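Local structure of 7,8-dihydro-6-hydroxymethylpterin pyrophosphokinase-dihydropteroate synthase (Plasmodium falciparum, 6JWS) at residues 394-397 and 398-401; 692-695 and 696-700. The protein probably makes 6-hydroxymethyl-7,8-dihydropterin diphosphate with ATP and then joins its pterin to 4-aminobenzoate, giving 7,8-dihydropteroate in folate synthesis. The protein carries 1 engineered substitution. All blocks are in the same frame, centred on the assembly; numbering follows the deposited sequence.

Both contacts are local, each between neighbours along the chain, and both belong to the TIM-barrel part of the enzyme. Contact 1 lies where barrel strand 390-396 passes into the short helix 397-402 and is partly buried. Contact 2 is one continuous piece of helix 690-704, more deeply buried, with the second subunit against one side. Their centres are 24 Å apart and the nearest atoms about 9 Å, yet the same strand serves both: Leu395 and Asn396 end it in contact 1, and Ile391 lies under the helix of contact 2. Contact 1 depends on first-turn backbone bonds; contact 2 adds a salt bridge and a magnesium ligand.

Contact 1: 394-397 and 398-401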
# COMPACT_ATOMS: atom_id res chain seq x y z
N ILE B 394 -22.75 -6.04 8.50
CA ILE B 394 -23.44 -7.32 8.35
C ILE B 394 -24.48 -7.46 9.47
O ILE B 394 -24.15 -7.33 10.64
CB ILE B 394 -22.45 -8.50 8.40
CG1 ILE B 394 -21.47 -8.53 7.23
CG2 ILE B 394 -23.19 -9.84 8.52
CD1 ILE B 394 -20.26 -9.41 7.48
N LEU B 395 -25.73 -7.75 9.09
CA LEU B 395 -26.73 -8.16 10.07
C LEU B 395 -27.30 -9.52 9.66
O LEU B 395 -28.14 -9.60 8.79
CB LEU B 395 -27.85 -7.12 10.17
CG LEU B 395 -28.93 -7.50 11.20
CD1 LEU B 395 -28.39 -7.34 12.61
CD2 LEU B 395 -30.17 -6.64 11.02
N ASN B 396 -26.81 -10.58 10.30
CA ASN B 396 -27.32 -11.91 10.09
C ASN B 396 -28.31 -12.21 11.22
O ASN B 396 -27.90 -12.36 12.37
CB ASN B 396 -26.20 -12.95 10.06
CG ASN B 396 -26.69 -14.38 9.99
OD1 ASN B 396 -27.77 -14.65 9.48
ND2 ASN B 396 -25.89 -15.31 10.47
N VAL B 397 -29.60 -12.28 10.88
CA VAL B 397 -30.63 -12.37 11.90
C VAL B 397 -30.54 -13.71 12.63
O VAL B 397 -30.58 -13.75 13.86
CB VAL B 397 -32.03 -12.04 11.34
CG1 VAL B 397 -33.11 -12.22 12.41
CG2 VAL B 397 -32.05 -10.63 10.77
N ASN B 398 -30.34 -14.80 11.87
CA ASN B 398 -30.08 -16.11 12.44
C ASN B 398 -29.02 -16.01 13.53
O ASN B 398 -29.26 -16.44 14.66
CB ASN B 398 -29.58 -17.10 11.39
CG ASN B 398 -30.60 -18.14 11.02
OD1 ASN B 398 -31.13 -18.12 9.91
ND2 ASN B 398 -30.89 -19.06 11.93
N TYR B 399 -27.83 -15.50 13.18
CA TYR B 399 -26.73 -15.41 14.13
C TYR B 399 -27.15 -14.57 15.32
O TYR B 399 -27.01 -15.00 16.46
CB TYR B 399 -25.46 -14.81 13.53
CG TYR B 399 -24.28 -14.85 14.47
CD1 TYR B 399 -23.52 -16.01 14.60
CD2 TYR B 399 -23.93 -13.76 15.24
CE1 TYR B 399 -22.43 -16.07 15.47
CE2 TYR B 399 -22.84 -13.80 16.11
CZ TYR B 399 -22.09 -14.96 16.22
OH TYR B 399 -21.02 -15.00 17.08
N ASP B 400 -27.67 -13.38 15.04
CA ASP B 400 -27.97 -12.36 16.03
C ASP B 400 -28.94 -12.89 17.09
O ASP B 400 -28.91 -12.42 18.22
CB ASP B 400 -28.54 -11.12 15.34
CG ASP B 400 -27.93 -9.81 15.77
OD1 ASP B 400 -26.71 -9.60 15.49
OD2 ASP B 400 -28.67 -8.99 16.38
N SER B 401 -29.80 -13.84 16.70
CA SER B 401 -30.92 -14.32 17.51
C SER B 401 -30.59 -15.63 18.22
O SER B 401 -30.91 -15.78 19.39
CB SER B 401 -32.19 -14.47 16.66
OG SER B 401 -32.82 -13.21 16.45
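Asn396 and Asp400 are joined by the backbone bond that starts the helix: the amide N of Asp400 reaches O of Asn396 over 2.9 Å, with an N-H...O angle of 163°. One residue on, Ser401 N to Val397 O is also 2.9 Å but bent to 129°, a weak bond. Asn396 is both the last residue of strand 390-396 and the N-cap of helix 397-402. Its side chain, with CG anti to the backbone N (chi1 174°), folds toward the new turn, and its amide group lies against CB of Tyr399. This is the end of one parallel strand of the TIM barrel, and the bound pteroic acid lies about 8 Å from the Asn396 side chain. Leu395 CD1 meets the carboxylate of Asp400, 4.0 Å from OD1, the two side chains crossing at about a right angle. Asp400 OD2 also makes a long, weak ion pair with Arg413. Val397 packs on Ile431 and on Leu451 of helix 448-464, while CB of Ser401 rests 3.3 Å from Val397 O and its OG bonds weakly to Glu410 N.

Contact 2: 692-695 and 696-700; sequences ETKS and VLDVL. With MG (magnesium ion), chain O.
Lys694 curls back to meet Asp698 one helical turn on: CG stands anti to the backbone N (chi1 -170°), and bends at chi2 (60°) and again at chi4 turn the chain over until its ammonium group faces the carboxylate. This is an i to i+4 salt bridge on helix 690-704, which follows strand 684-687 of the TIM barrel. NZ comes 2.8 Å from Asp698 OD1, on the syn lone pair, and 3.3 Å from OD2 in a weaker bond, so both oxygens share the lysine. OD2 has a second partner, the backbone N of Asn617 of the second subunit, which ties the carboxylate to the dimer interface.

Beneath the pair runs regular helix bonding. Leu697 N meets Thr693 O at 2.9 Å, and CG of Leu697 lies 3.4 Å from that same oxygen. Asp698 N bonds to Lys694 O. Thr693 and Leu697 face inward, both touching Ile391 of strand 390-396, and Thr693 CG2 lies 4.3 Å from Leu697 CD1, a loose contact. Two hydroxyls reach carbonyls four residues back: Thr693 OG1 bonds to that of Asp689, just before the helix, and Ser695 OG to that of Leu691. Val696 packs on Ser675 of helix 657-680 and on Cys668 of the second subunit. At the start of the stretch Glu692 bends at chi2 (92°) to carry its carboxylate to a magnesium ion, which Asp689 OD1, Met648 O and two waters also bind; Glu692 OE2 stands 2.2 Å from the metal.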
# COMPACT_ATOMS: atom_id res chain seq x y z
N GLU B 692 -14.22 -0.85 13.98
CA GLU B 692 -12.81 -1.17 13.79
C GLU B 692 -12.38 -0.81 12.36
O GLU B 692 -11.36 -0.18 12.15
CB GLU B 692 -12.60 -2.65 14.10
CG GLU B 692 -12.92 -3.04 15.54
CD GLU B 692 -14.35 -3.51 15.81
OE1 GLU B 692 -15.31 -2.85 15.36
OE2 GLU B 692 -14.49 -4.57 16.47
N THR B 693 -13.19 -1.22 11.37
CA THR B 693 -12.86 -1.05 9.96
C THR B 693 -12.83 0.44 9.61
O THR B 693 -11.93 0.90 8.91
CB THR B 693 -13.85 -1.85 9.09
OG1 THR B 693 -13.79 -3.22 9.53
CG2 THR B 693 -13.54 -1.77 7.61
N LYS B 694 -13.84 1.18 10.08
CA LYS B 694 -13.92 2.61 9.83
C LYS B 694 -12.70 3.34 10.42
O LYS B 694 -12.25 4.33 9.84
CB LYS B 694 -15.20 3.18 10.45
CG LYS B 694 -15.53 4.63 10.08
CD LYS B 694 -15.71 4.82 8.59
CE LYS B 694 -16.38 6.13 8.21
NZ LYS B 694 -15.65 7.29 8.75
N SER B 695 -12.20 2.87 11.57
CA SER B 695 -11.08 3.52 12.21
C SER B 695 -9.85 3.38 11.31
O SER B 695 -9.10 4.34 11.15
CB SER B 695 -10.80 2.96 13.58
OG SER B 695 -11.94 3.11 14.42
N VAL B 696 -9.71 2.19 10.71
CA VAL B 696 -8.62 1.89 9.81
C VAL B 696 -8.73 2.76 8.56
O VAL B 696 -7.78 3.39 8.16
CB VAL B 696 -8.51 0.38 9.50
CG1 VAL B 696 -7.62 0.12 8.28
CG2 VAL B 696 -7.98 -0.39 10.70
N LEU B 697 -9.90 2.77 7.92
CA LEU B 697 -10.03 3.51 6.68
C LEU B 697 -9.83 5.02 6.93
O LEU B 697 -9.32 5.72 6.06
CB LEU B 697 -11.40 3.20 6.04
CG LEU B 697 -11.66 1.73 5.66
CD1 LEU B 697 -13.04 1.58 5.04
CD2 LEU B 697 -10.62 1.18 4.70
N ASP B 698 -10.24 5.51 8.10
CA ASP B 698 -10.12 6.93 8.41
C ASP B 698 -8.66 7.36 8.44
O ASP B 698 -8.32 8.41 7.92
CB ASP B 698 -10.81 7.32 9.72
CG ASP B 698 -12.33 7.48 9.59
OD1 ASP B 698 -12.83 7.45 8.44
OD2 ASP B 698 -13.00 7.63 10.65
N VAL B 699 -7.79 6.53 9.04
CA VAL B 699 -6.38 6.82 9.19
C VAL B 699 -5.69 6.67 7.83
O VAL B 699 -4.83 7.49 7.51
CB VAL B 699 -5.74 5.89 10.23
CG1 VAL B 699 -4.21 5.96 10.21
CG2 VAL B 699 -6.29 6.12 11.62
N LEU B 700 -6.04 5.63 7.05
CA LEU B 700 -5.41 5.48 5.75
C LEU B 700 -5.78 6.65 4.83
O LEU B 700 -4.92 7.17 4.12
CB LEU B 700 -5.72 4.11 5.13
CG LEU B 700 -5.25 2.89 5.95
CD1 LEU B 700 -5.63 1.58 5.28
CD2 LEU B 700 -3.75 2.91 6.19
MG MG O . -16.14 -5.91 17.01
O HOH W 1 -16.04 -4.79 19.13
O HOH W 2 -17.13 -4.13 16.25